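Local coordinates for protein TqaA (Penicillium aethiopicum, PDB 5DLK) that probably closes nonribosomal peptides into macrocycles through its terminal condensation-like domain, the piece present here, which receives substrates on a phosphopantetheine arm, at residues S46-L51 against L112-L117; K75-N80 against G403-V408; D420-F425 against V435-N440. All blocks are in the same frame, centred on the assembly; numbering follows the deposited sequence.

All three contacts lie in the one condensation-like domain, each at a pair of antiparallel strands or their ends, but in three different sheets. Contacts 1 and 3 are buried, with their centres about 36 Å apart on opposite sides of the chain's centre; contact 2 is at the surface, its centre about 32 Å from that of the chain. Regular backbone pairing with apolar faces dominates contact 3, whereas contact 1 interrupts the pairing with a bulge and contact 2 gives it up after one bridge in favour of serine hydroxyls. Strands 407-415 and 422-428, used by contacts 2 and 3, follow each other in sequence but belong to separate sheets.

Contact 1 of 3, residues S46-L51 against L112-L117; sequences STLEDL and LVLANL
Leu-48 CD1 rests on Leu-112 CB at 3.6 Å and also meets Leu-114 CD2, the side chains of Leu-48 and Leu-112 crossing at an angle. Leu-48 CG is anti to the backbone N (chi1 -177°), and the turn at chi2 brings CD1 across to the partner strand. Leu-51 instead lies alongside Leu-112, both pointing the same way, with Leu-51 CD1 4.0 Å from Leu-112 CG. Helix 29-38 packs on this leucine face through Leu-36 and His-33.

On the other face, Thr-47 OG1 donates to Asn-116 OD1 at 3.0 Å, in the carbonyl plane and on a lone pair. The extended Glu-49 chain lays CD against Val-113 CG1, and Glu-49 OE2, 3.6 Å from Ala-115 CB, forms a salt bridge with Arg-99. Asp-50 turns its carboxylate away: Asp-50 OD1 accepts from Leu-51 N at 2.8 Å and from Phe-21 N, while OD2 hydrogen-bonds to Tyr-213 OH.

The backbone register shifts by one residue between Leu-48 and Asp-50. Thr-47 and Ala-115 exchange two nearly straight hydrogen bonds (N-H...O 172° and 168°), but Val-113 O takes Glu-49 N at 2.8 Å and, weakly, Asp-50 N at 3.3 Å. Val-113 N returns a bond to Asp-50 O. Two residues facing one define a classic beta bulge, here in an edge strand of the three-stranded antiparallel sheet of strands 47-53, 108-115 and 100-105.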
ATOM      1  N   SER A  46       5.333  -1.886 -28.389  1.00 31.31           N
ATOM      2  CA  SER A  46       5.313  -2.770 -27.229  1.00 32.58           C
ATOM      3  C   SER A  46       4.685  -4.108 -27.599  1.00 29.41           C
ATOM      4  O   SER A  46       3.906  -4.198 -28.552  1.00 29.94           O
ATOM      5  CB  SER A  46       4.542  -2.137 -26.055  1.00 25.15           C
ATOM      6  OG  SER A  46       3.163  -2.009 -26.370  1.00 27.37           O
ATOM      7  N   THR A  47       5.026  -5.143 -26.836  1.00 30.95           N
ATOM      8  CA  THR A  47       4.365  -6.429 -26.960  1.00 29.57           C
ATOM      9  C   THR A  47       3.626  -6.749 -25.663  1.00 31.05           C
ATOM     10  O   THR A  47       3.950  -6.202 -24.608  1.00 27.00           O
ATOM     11  CB  THR A  47       5.354  -7.549 -27.258  1.00 30.61           C
ATOM     12  OG1 THR A  47       6.307  -7.638 -26.194  1.00 27.21           O
ATOM     13  CG2 THR A  47       6.091  -7.254 -28.573  1.00 33.93           C
ATOM     14  N   LEU A  48       2.642  -7.633 -25.749  1.00 27.46           N
ATOM     15  CA  LEU A  48       1.905  -8.054 -24.558  1.00 28.73           C
ATOM     16  C   LEU A  48       2.508  -9.332 -23.993  1.00 30.88           C
ATOM     17  O   LEU A  48       2.416 -10.403 -24.608  1.00 31.07           O
ATOM     18  CB  LEU A  48       0.429  -8.261 -24.880  1.00 29.22           C
ATOM     19  CG  LEU A  48      -0.462  -8.633 -23.691  1.00 30.79           C
ATOM     20  CD1 LEU A  48      -0.607  -7.443 -22.735  1.00 28.45           C
ATOM     21  CD2 LEU A  48      -1.813  -9.124 -24.178  1.00 32.95           C
ATOM     22  N   GLU A  49       3.133  -9.217 -22.824  1.00 26.93           N
ATOM     23  CA  GLU A  49       3.813 -10.339 -22.195  1.00 28.18           C
ATOM     24  C   GLU A  49       2.853 -11.202 -21.356  1.00 33.45           C
ATOM     25  O   GLU A  49       3.006 -12.431 -21.273  1.00 29.99           O
ATOM     26  CB  GLU A  49       4.961  -9.821 -21.333  1.00 30.12           C
ATOM     27  CG  GLU A  49       5.686 -10.885 -20.555  1.00 35.93           C
ATOM     28  CD  GLU A  49       6.727 -10.304 -19.619  1.00 41.66           C
ATOM     29  OE1 GLU A  49       6.898 -10.856 -18.509  1.00 50.17           O
ATOM     30  OE2 GLU A  49       7.371  -9.296 -19.984  1.00 42.31           O
ATOM     31  N   ASP A  50       1.866 -10.556 -20.732  1.00 28.78           N
ATOM     32  CA  ASP A  50       0.899 -11.278 -19.901  1.00 28.68           C
ATOM     33  C   ASP A  50      -0.350 -10.440 -19.694  1.00 29.55           C
ATOM     34  O   ASP A  50      -0.368  -9.231 -19.963  1.00 25.96           O
ATOM     35  CB  ASP A  50       1.511 -11.654 -18.548  1.00 29.16           C
ATOM     36  CG  ASP A  50       0.987 -13.001 -18.003  1.00 29.61           C
ATOM     37  OD1 ASP A  50      -0.140 -13.419 -18.350  1.00 29.73           O
ATOM     38  OD2 ASP A  50       1.723 -13.641 -17.228  1.00 29.06           O
ATOM     39  N   LEU A  51      -1.405 -11.092 -19.227  1.00 26.89           N
ATOM     40  CA  LEU A  51      -2.605 -10.383 -18.843  1.00 25.57           C
ATOM     41  C   LEU A  51      -3.195 -11.121 -17.644  1.00 27.74           C
ATOM     42  O   LEU A  51      -3.433 -12.332 -17.714  1.00 27.10           O
ATOM     43  CB  LEU A  51      -3.594 -10.298 -20.008  1.00 23.09           C
ATOM     44  CG  LEU A  51      -4.724  -9.278 -19.874  1.00 28.41           C
ATOM     45  CD1 LEU A  51      -5.317  -8.943 -21.230  1.00 30.71           C
ATOM     46  CD2 LEU A  51      -5.799  -9.801 -18.922  1.00 28.74           C
ATOM     47  N   LEU A 112      -2.263  -5.453 -17.884  1.00 26.70           N
ATOM     48  CA  LEU A 112      -1.537  -5.892 -19.072  1.00 25.79           C
ATOM     49  C   LEU A 112      -0.058  -5.660 -18.829  1.00 22.61           C
ATOM     50  O   LEU A 112       0.375  -4.522 -18.687  1.00 24.35           O
ATOM     51  CB  LEU A 112      -2.006  -5.129 -20.317  1.00 24.82           C
ATOM     52  CG  LEU A 112      -3.386  -5.435 -20.909  1.00 28.58           C
ATOM     53  CD1 LEU A 112      -4.526  -4.896 -20.050  1.00 32.25           C
ATOM     54  CD2 LEU A 112      -3.495  -4.898 -22.320  1.00 33.46           C
ATOM     55  N   VAL A 113       0.704  -6.741 -18.747  1.00 23.75           N
ATOM     56  CA  VAL A 113       2.138  -6.642 -18.589  1.00 24.22           C
ATOM     57  C   VAL A 113       2.736  -6.472 -19.983  1.00 27.60           C
ATOM     58  O   VAL A 113       2.564  -7.327 -20.837  1.00 25.19           O
ATOM     59  CB  VAL A 113       2.735  -7.875 -17.910  1.00 28.65           C
ATOM     60  CG1 VAL A 113       4.217  -7.672 -17.653  1.00 28.07           C
ATOM     61  CG2 VAL A 113       1.993  -8.180 -16.590  1.00 24.55           C
ATOM     62  N   LEU A 114       3.418  -5.354 -20.199  1.00 27.25           N
ATOM     63  CA  LEU A 114       4.049  -5.077 -21.484  1.00 22.74           C
ATOM     64  C   LEU A 114       5.522  -5.476 -21.494  1.00 27.14           C
ATOM     65  O   LEU A 114       6.193  -5.456 -20.465  1.00 25.21           O
ATOM     66  CB  LEU A 114       3.917  -3.594 -21.817  1.00 27.64           C
ATOM     67  CG  LEU A 114       2.496  -3.040 -21.875  1.00 22.98           C
ATOM     68  CD1 LEU A 114       2.482  -1.591 -22.414  1.00 25.63           C
ATOM     69  CD2 LEU A 114       1.585  -3.942 -22.701  1.00 25.04           C
ATOM     70  N   ALA A 115       6.020  -5.836 -22.678  1.00 27.45           N
ATOM     71  CA  ALA A 115       7.443  -6.044 -22.893  1.00 25.45           C
ATOM     72  C   ALA A 115       7.843  -5.244 -24.135  1.00 26.15           C
ATOM     73  O   ALA A 115       6.988  -4.625 -24.778  1.00 25.48           O
ATOM     74  CB  ALA A 115       7.771  -7.530 -23.066  1.00 29.42           C
ATOM     75  N   ASN A 116       9.132  -5.262 -24.461  1.00 29.94           N
ATOM     76  CA  ASN A 116       9.659  -4.418 -25.543  1.00 33.97           C
ATOM     77  C   ASN A 116       9.198  -2.976 -25.356  1.00 37.60           C
ATOM     78  O   ASN A 116       8.757  -2.310 -26.298  1.00 33.55           O
ATOM     79  CB  ASN A 116       9.230  -4.957 -26.905  1.00 34.12           C
ATOM     80  CG  ASN A 116       9.804  -6.334 -27.184  1.00 40.09           C
ATOM     81  OD1 ASN A 116       9.146  -7.355 -26.961  1.00 41.28           O
ATOM     82  ND2 ASN A 116      11.051  -6.374 -27.643  1.00 44.03           N
ATOM     83  N   LEU A 117       9.280  -2.525 -24.107  1.00 34.54           N
ATOM     84  CA  LEU A 117       8.784  -1.218 -23.715  1.00 37.21           C
ATOM     85  C   LEU A 117       9.928  -0.217 -23.610  1.00 35.57           C
ATOM     86  O   LEU A 117      10.772  -0.329 -22.719  1.00 33.12           O
ATOM     87  CB  LEU A 117       8.036  -1.303 -22.375  1.00 32.92           C
ATOM     88  CG  LEU A 117       7.245  -0.035 -22.060  1.00 36.20           C
ATOM     89  CD1 LEU A 117       6.090   0.115 -23.033  1.00 33.77           C
ATOM     90  CD2 LEU A 117       6.749  -0.047 -20.633  1.00 35.40           C
TER

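Contact 2 of 3, residues K75-N80 against G403-V408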
ATOM      1  N   LYS A  75      22.510  16.981  -6.449  1.00 32.71           N
ATOM      2  CA  LYS A  75      23.417  18.126  -6.584  1.00 35.97           C
ATOM      3  C   LYS A  75      24.874  17.695  -6.603  1.00 38.29           C
ATOM      4  O   LYS A  75      25.299  16.890  -5.777  1.00 40.45           O
ATOM      5  CB  LYS A  75      23.199  19.128  -5.454  1.00 33.14           C
ATOM      6  CG  LYS A  75      21.918  19.912  -5.569  1.00 33.26           C
ATOM      7  CD  LYS A  75      21.691  20.776  -4.344  1.00 29.48           C
ATOM      8  CE  LYS A  75      20.387  21.534  -4.470  1.00 35.08           C
ATOM      9  NZ  LYS A  75      19.989  22.173  -3.182  1.00 41.74           N
ATOM     10  N   GLY A  76      25.638  18.238  -7.548  1.00 39.72           N
ATOM     11  CA  GLY A  76      27.061  17.959  -7.621  1.00 43.82           C
ATOM     12  C   GLY A  76      27.573  17.933  -9.043  1.00 46.79           C
ATOM     13  O   GLY A  76      26.799  18.046  -9.993  1.00 46.30           O
ATOM     14  N   ARG A  77      28.881  17.767  -9.198  1.00 49.29           N
ATOM     15  CA  ARG A  77      29.487  17.790 -10.524  1.00 49.41           C
ATOM     16  C   ARG A  77      29.651  16.387 -11.106  1.00 47.35           C
ATOM     17  O   ARG A  77      29.990  16.231 -12.278  1.00 48.11           O
ATOM     18  CB  ARG A  77      30.844  18.504 -10.473  1.00 53.64           C
ATOM     19  CG  ARG A  77      30.923  19.613  -9.430  1.00 55.33           C
ATOM     20  CD  ARG A  77      32.336  20.167  -9.301  1.00 64.51           C
ATOM     21  NE  ARG A  77      32.747  20.279  -7.901  1.00 73.64           N
ATOM     22  CZ  ARG A  77      32.615  21.378  -7.163  1.00 77.30           C
ATOM     23  NH1 ARG A  77      32.090  22.478  -7.688  1.00 79.06           N
ATOM     24  NH2 ARG A  77      33.016  21.380  -5.896  1.00 78.47           N
ATOM     25  N   SER A  78      29.391  15.367 -10.294  1.00 45.67           N
ATOM     26  CA  SER A  78      29.641  13.984 -10.701  1.00 47.90           C
ATOM     27  C   SER A  78      28.494  13.338 -11.474  1.00 42.98           C
ATOM     28  O   SER A  78      28.639  12.231 -11.987  1.00 45.05           O
ATOM     29  CB  SER A  78      29.949  13.117  -9.473  1.00 50.70           C
ATOM     30  OG  SER A  78      31.031  13.639  -8.726  1.00 54.33           O
ATOM     31  N   LEU A  79      27.356  14.014 -11.551  1.00 45.34           N
ATOM     32  CA  LEU A  79      26.167  13.392 -12.127  1.00 42.48           C
ATOM     33  C   LEU A  79      26.351  13.060 -13.600  1.00 41.05           C
ATOM     34  O   LEU A  79      26.799  13.888 -14.385  1.00 41.82           O
ATOM     35  CB  LEU A  79      24.942  14.294 -11.953  1.00 44.81           C
ATOM     36  CG  LEU A  79      23.634  13.672 -12.457  1.00 45.57           C
ATOM     37  CD1 LEU A  79      23.339  12.353 -11.722  1.00 39.24           C
ATOM     38  CD2 LEU A  79      22.462  14.642 -12.328  1.00 42.04           C
ATOM     39  N   ASN A  80      26.001  11.834 -13.969  1.00 36.78           N
ATOM     40  CA  ASN A  80      26.046  11.413 -15.356  1.00 38.16           C
ATOM     41  C   ASN A  80      24.628  11.313 -15.914  1.00 41.38           C
ATOM     42  O   ASN A  80      23.927  10.331 -15.668  1.00 38.06           O
ATOM     43  CB  ASN A  80      26.784  10.080 -15.469  1.00 41.81           C
ATOM     44  CG  ASN A  80      27.020   9.653 -16.902  1.00 41.30           C
ATOM     45  OD1 ASN A  80      26.246   9.973 -17.805  1.00 40.45           O
ATOM     46  ND2 ASN A  80      28.099   8.911 -17.117  1.00 45.63           N
ATOM     47  N   GLY A 403      29.538   8.987  -6.726  1.00 55.26           N
ATOM     48  CA  GLY A 403      30.175  10.166  -7.286  1.00 52.79           C
ATOM     49  C   GLY A 403      30.924  10.941  -6.215  1.00 53.83           C
ATOM     50  O   GLY A 403      30.518  10.937  -5.056  1.00 54.16           O
ATOM     51  N   SER A 404      32.011  11.608  -6.598  1.00 56.51           N
ATOM     52  CA  SER A 404      32.837  12.352  -5.642  1.00 53.13           C
ATOM     53  C   SER A 404      32.052  13.485  -4.994  1.00 55.49           C
ATOM     54  O   SER A 404      32.033  13.626  -3.769  1.00 61.91           O
ATOM     55  CB  SER A 404      34.094  12.908  -6.325  1.00 53.91           C
ATOM     56  OG  SER A 404      33.810  13.346  -7.645  1.00 59.16           O
ATOM     57  N   SER A 405      31.406  14.299  -5.818  1.00 52.74           N
ATOM     58  CA  SER A 405      30.495  15.308  -5.301  1.00 57.49           C
ATOM     59  C   SER A 405      29.105  14.974  -5.814  1.00 54.17           C
ATOM     60  O   SER A 405      28.776  15.255  -6.969  1.00 54.93           O
ATOM     61  CB  SER A 405      30.922  16.729  -5.711  1.00 59.06           C
ATOM     62  OG  SER A 405      30.613  17.017  -7.067  1.00 55.04           O
ATOM     63  N   LEU A 406      28.313  14.331  -4.960  1.00 51.20           N
ATOM     64  CA  LEU A 406      26.944  13.955  -5.300  1.00 47.16           C
ATOM     65  C   LEU A 406      26.071  13.865  -4.058  1.00 45.89           C
ATOM     66  O   LEU A 406      26.192  12.923  -3.277  1.00 47.90           O
ATOM     67  CB  LEU A 406      26.913  12.623  -6.042  1.00 49.25           C
ATOM     68  CG  LEU A 406      26.590  12.724  -7.528  1.00 47.52           C
ATOM     69  CD1 LEU A 406      26.052  11.411  -8.074  1.00 43.93           C
ATOM     70  CD2 LEU A 406      25.612  13.856  -7.767  1.00 50.65           C
ATOM     71  N   ASP A 407      25.203  14.853  -3.884  1.00 42.03           N
ATOM     72  CA  ASP A 407      24.263  14.886  -2.767  1.00 41.86           C
ATOM     73  C   ASP A 407      22.870  14.581  -3.302  1.00 40.40           C
ATOM     74  O   ASP A 407      22.431  15.186  -4.280  1.00 36.69           O
ATOM     75  CB  ASP A 407      24.293  16.248  -2.068  1.00 40.69           C
ATOM     76  CG  ASP A 407      23.301  16.343  -0.916  1.00 50.18           C
ATOM     77  OD1 ASP A 407      23.549  15.715   0.140  1.00 54.88           O
ATOM     78  OD2 ASP A 407      22.282  17.058  -1.055  1.00 46.54           O
ATOM     79  N   VAL A 408      22.180  13.631  -2.678  1.00 36.62           N
ATOM     80  CA  VAL A 408      20.858  13.246  -3.154  1.00 33.19           C
ATOM     81  C   VAL A 408      19.842  13.354  -2.016  1.00 35.67           C
ATOM     82  O   VAL A 408      20.032  12.763  -0.957  1.00 36.90           O
ATOM     83  CB  VAL A 408      20.856  11.811  -3.724  1.00 35.88           C
ATOM     84  CG1 VAL A 408      19.477  11.457  -4.234  1.00 35.26           C
ATOM     85  CG2 VAL A 408      21.892  11.668  -4.842  1.00 35.11           C
TER
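Ser-78 and Ser-404 meet through their hydroxyls, OG to OG 3.0 Å, in a hydrogen bond that either could donate. The two reach it by different rotations: Ser-78 OG stands beside its own backbone N (chi1 -56°), whereas Ser-404 OG sits between N and the carbonyl carbon. The CB of Ser-78 points toward the facing segment and comes within 3.7 Å of Gly-403 CA, where the absence of a side chain on the glycine permits the approach. The same CB touches Leu-406 CG.

Ser-405 directs its hydroxyl at the backbone of Arg-77. Ser-405 OG accepts from Arg-77 N at 2.8 Å with an N-H...O angle of 168°, and Arg-77 CG lies 3.5 Å from Ser-405 OG. The arginine side chain also touches Glu-168. Ser-405 O receives a weak bond from Ser-78 N and a CA-H...O contact from Gly-76, whose positive phi (146°) suits a residue lacking CB.

Leu-406 swings CD2 back to 3.6 Å from Lys-75 O and makes a looser apolar contact with Leu-79 CB; both leucines also pack on Ile-74, which joins this patch to strand 67-75. Beyond it, Lys-75 and Asp-407 form an antiparallel hydrogen-bonded pair, each N 2.8 Å from the other's O and in the carbonyl plane. Their side chains share a face, yet Lys-75 NZ and Asp-407 OD2 remain 6.0 Å apart.

The contact lies where strand 67-75 runs out beside 407-415, an outermost strand of its sheet within this chain. Its chemistry implies a surface join held mainly by backbone bonds and small hydroxyls, with only a modest apolar contribution and any attraction between Lys-75 and Asp-407 acting at a distance.

Contact 3 of 3, residues D420-F425 against V435-N440; sequences DEVWIF and VQVCAN. With EDO (1,2-ethanediol), chain F.
Val-422 CG2 packs on Ala-439 CB at 3.9 Å, and the Val-422 and Val-437 side chains cross at an angle, CG1 to CG1 4.1 Å. Ile-424 CG2 continues this face, 4.2 Å from Val-435 CG1. Helix 446-465 covers it, with Leu-452 touching both Val-422 and Val-437.

The opposite face carries the rings. Phe-425 CG stands beside the backbone N (chi1 -58°), which sets the ring's CE2 edge toward Cys-438 CB at 4.1 Å; the ring also meets that of Trp-267. Trp-423 has Cys-438 O in plane at its edge; Phe-416 and Phe-330 meet the indole edge-to-face.

Between the faces runs a regular ladder. Trp-423 pairs with Cys-438 and Phe-425 with Gln-436, each through two N-H...O bonds; that from Gln-436 N to Phe-425 O is 2.7 Å long.

Polar groups finish the ends. Trp-423 NE1 donates to the anti lone pair of Glu-421 OE2 at 2.8 Å, which helps fix the indole's rotation, and Arg-64 forms a salt bridge to the same oxygen. A water bridges Glu-421 O and Asn-440 N just before strand 422-428 begins. Gln-436 OE1 weakly accepts from ethanediol O1, while its NE2 hydrogen-bonds to Glu-434.

This is an antiparallel beta hairpin within a mixed sheet; the Phe-425 side chain lies about 10 Å from Asn-392 and from Gly-183, which bind phosphopantetheine in another structure of this protein; the arm is not bound here.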
ATOM      1  N   ASP A 420     -15.764   5.585   1.481  1.00 21.81           N
ATOM      2  CA  ASP A 420     -16.612   5.711   2.679  1.00 20.99           C
ATOM      3  C   ASP A 420     -15.900   5.253   3.956  1.00 23.34           C
ATOM      4  O   ASP A 420     -16.403   5.474   5.050  1.00 24.41           O
ATOM      5  CB  ASP A 420     -17.908   4.913   2.512  1.00 29.29           C
ATOM      6  CG  ASP A 420     -18.833   5.516   1.467  1.00 42.29           C
ATOM      7  OD1 ASP A 420     -18.848   6.761   1.325  1.00 35.18           O
ATOM      8  OD2 ASP A 420     -19.536   4.736   0.788  1.00 49.09           O
ATOM      9  N   GLU A 421     -14.737   4.623   3.811  1.00 21.80           N
ATOM     10  CA  GLU A 421     -14.010   4.071   4.959  1.00 17.79           C
ATOM     11  C   GLU A 421     -13.162   5.093   5.730  1.00 21.28           C
ATOM     12  O   GLU A 421     -12.801   6.164   5.215  1.00 18.77           O
ATOM     13  CB  GLU A 421     -13.105   2.929   4.499  1.00 17.77           C
ATOM     14  CG  GLU A 421     -11.808   3.386   3.804  1.00 18.61           C
ATOM     15  CD  GLU A 421     -12.025   3.886   2.376  1.00 21.63           C
ATOM     16  OE1 GLU A 421     -13.097   3.608   1.808  1.00 24.35           O
ATOM     17  OE2 GLU A 421     -11.106   4.540   1.832  1.00 19.33           O
ATOM     18  N   VAL A 422     -12.844   4.745   6.974  1.00 16.18           N
ATOM     19  CA  VAL A 422     -11.939   5.537   7.799  1.00 14.91           C
ATOM     20  C   VAL A 422     -10.637   4.751   7.894  1.00 17.75           C
ATOM     21  O   VAL A 422     -10.661   3.545   8.147  1.00 15.95           O
ATOM     22  CB  VAL A 422     -12.514   5.803   9.210  1.00 17.43           C
ATOM     23  CG1 VAL A 422     -11.455   6.451  10.119  1.00 14.46           C
ATOM     24  CG2 VAL A 422     -13.754   6.673   9.100  1.00 19.08           C
ATOM     25  N   TRP A 423      -9.517   5.422   7.627  1.00 14.90           N
ATOM     26  CA  TRP A 423      -8.193   4.851   7.837  1.00 14.12           C
ATOM     27  C   TRP A 423      -7.545   5.380   9.098  1.00 14.95           C
ATOM     28  O   TRP A 423      -7.607   6.585   9.371  1.00 16.22           O
ATOM     29  CB  TRP A 423      -7.267   5.179   6.644  1.00 14.91           C
ATOM     30  CG  TRP A 423      -7.727   4.656   5.348  1.00 13.35           C
ATOM     31  CD1 TRP A 423      -8.662   5.212   4.520  1.00 15.20           C
ATOM     32  CD2 TRP A 423      -7.276   3.457   4.700  1.00 16.15           C
ATOM     33  NE1 TRP A 423      -8.810   4.429   3.388  1.00 16.51           N
ATOM     34  CE2 TRP A 423      -7.983   3.344   3.488  1.00 15.64           C
ATOM     35  CE3 TRP A 423      -6.361   2.459   5.041  1.00 15.07           C
ATOM     36  CZ2 TRP A 423      -7.787   2.277   2.597  1.00 17.87           C
ATOM     37  CZ3 TRP A 423      -6.154   1.409   4.151  1.00 18.38           C
ATOM     38  CH2 TRP A 423      -6.871   1.319   2.953  1.00 16.95           C
ATOM     39  N   ILE A 424      -6.912   4.487   9.863  1.00 13.80           N
ATOM     40  CA  ILE A 424      -6.038   4.905  10.945  1.00 16.44           C
ATOM     41  C   ILE A 424      -4.649   4.392  10.636  1.00 17.02           C
ATOM     42  O   ILE A 424      -4.430   3.194  10.622  1.00 16.75           O
ATOM     43  CB  ILE A 424      -6.478   4.365  12.314  1.00 16.31           C
ATOM     44  CG1 ILE A 424      -7.855   4.924  12.696  1.00 16.38           C
ATOM     45  CG2 ILE A 424      -5.424   4.741  13.384  1.00 18.92           C
ATOM     46  CD1 ILE A 424      -8.439   4.341  13.981  1.00 19.64           C
ATOM     47  N   PHE A 425      -3.719   5.296  10.350  1.00 14.97           N
ATOM     48  CA  PHE A 425      -2.331   4.914  10.143  1.00 15.46           C
ATOM     49  C   PHE A 425      -1.522   5.266  11.386  1.00 17.95           C
ATOM     50  O   PHE A 425      -1.775   6.297  12.012  1.00 20.96           O
ATOM     51  CB  PHE A 425      -1.710   5.634   8.945  1.00 17.11           C
ATOM     52  CG  PHE A 425      -2.423   5.414   7.639  1.00 18.51           C
ATOM     53  CD1 PHE A 425      -2.147   4.304   6.858  1.00 19.22           C
ATOM     54  CD2 PHE A 425      -3.353   6.343   7.178  1.00 19.55           C
ATOM     55  CE1 PHE A 425      -2.801   4.118   5.623  1.00 17.23           C
ATOM     56  CE2 PHE A 425      -3.991   6.165   5.954  1.00 17.22           C
ATOM     57  CZ  PHE A 425      -3.716   5.052   5.186  1.00 17.48           C
ATOM     58  N   VAL A 435      -0.247   9.035  15.322  1.00 18.02           N
ATOM     59  CA  VAL A 435      -1.529   8.469  14.948  1.00 19.08           C
ATOM     60  C   VAL A 435      -2.135   9.389  13.894  1.00 20.76           C
ATOM     61  O   VAL A 435      -2.283  10.593  14.116  1.00 24.08           O
ATOM     62  CB  VAL A 435      -2.459   8.313  16.184  1.00 20.81           C
ATOM     63  CG1 VAL A 435      -3.852   7.830  15.787  1.00 19.41           C
ATOM     64  CG2 VAL A 435      -1.810   7.395  17.240  1.00 20.57           C
ATOM     65  N   GLN A 436      -2.459   8.829  12.733  1.00 16.60           N
ATOM     66  CA  GLN A 436      -2.995   9.610  11.634  1.00 16.96           C
ATOM     67  C   GLN A 436      -4.369   9.080  11.268  1.00 22.06           C
ATOM     68  O   GLN A 436      -4.535   7.880  11.059  1.00 24.74           O
ATOM     69  CB  GLN A 436      -2.069   9.527  10.420  1.00 19.90           C
ATOM     70  CG  GLN A 436      -0.590   9.731  10.765  1.00 22.09           C
ATOM     71  CD  GLN A 436       0.326   9.450   9.590  1.00 26.60           C
ATOM     72  OE1 GLN A 436      -0.050   8.750   8.651  1.00 27.48           O
ATOM     73  NE2 GLN A 436       1.535  10.006   9.632  1.00 28.01           N
ATOM     74  N   VAL A 437      -5.353   9.960  11.185  1.00 16.50           N
ATOM     75  CA  VAL A 437      -6.670   9.563  10.710  1.00 17.09           C
ATOM     76  C   VAL A 437      -6.885  10.170   9.331  1.00 18.08           C
ATOM     77  O   VAL A 437      -6.621  11.371   9.124  1.00 17.33           O
ATOM     78  CB  VAL A 437      -7.787  10.025  11.671  1.00 16.77           C
ATOM     79  CG1 VAL A 437      -9.158   9.732  11.067  1.00 17.05           C
ATOM     80  CG2 VAL A 437      -7.614   9.376  13.055  1.00 20.30           C
ATOM     81  N   CYS A 438      -7.349   9.346   8.391  1.00 16.44           N
ATOM     82  CA  CYS A 438      -7.634   9.828   7.039  1.00 16.92           C
ATOM     83  C   CYS A 438      -9.024   9.376   6.613  1.00 17.03           C
ATOM     84  O   CYS A 438      -9.320   8.170   6.554  1.00 16.54           O
ATOM     85  CB  CYS A 438      -6.591   9.314   6.041  1.00 15.96           C
ATOM     86  SG  CYS A 438      -6.825  10.017   4.373  1.00 19.81           S
ATOM     87  N   ALA A 439      -9.879  10.343   6.318  1.00 16.80           N
ATOM     88  CA  ALA A 439     -11.243  10.038   5.917  1.00 17.10           C
ATOM     89  C   ALA A 439     -11.854  11.243   5.239  1.00 17.18           C
ATOM     90  O   ALA A 439     -11.479  12.381   5.514  1.00 19.53           O
ATOM     91  CB  ALA A 439     -12.103   9.634   7.140  1.00 18.61           C
ATOM     92  N   ASN A 440     -12.823  10.986   4.382  1.00 17.79           N
ATOM     93  CA  ASN A 440     -13.588  12.078   3.790  1.00 21.39           C
ATOM     94  C   ASN A 440     -14.374  12.846   4.857  1.00 23.60           C
ATOM     95  O   ASN A 440     -14.907  12.249   5.787  1.00 25.00           O
ATOM     96  CB  ASN A 440     -14.519  11.529   2.724  1.00 21.16           C
ATOM     97  CG  ASN A 440     -15.164  12.629   1.919  1.00 28.80           C
ATOM     98  OD1 ASN A 440     -16.150  13.200   2.344  1.00 26.97           O
ATOM     99  ND2 ASN A 440     -14.592  12.944   0.772  1.00 27.05           N
TER
HETATM  100  C1  EDO F 502       0.764  12.195   5.719  1.00 42.77           C
HETATM  101  O1  EDO F 502       0.984  10.896   6.291  1.00 46.38           O
HETATM  102  C2  EDO F 502       0.390  12.054   4.246  1.00 41.48           C
HETATM  103  O2  EDO F 502      -0.455  13.149   3.861  1.00 47.77           O
HETATM  104  O   HOH W   1     -13.747   8.387   3.983  1.00 21.93           O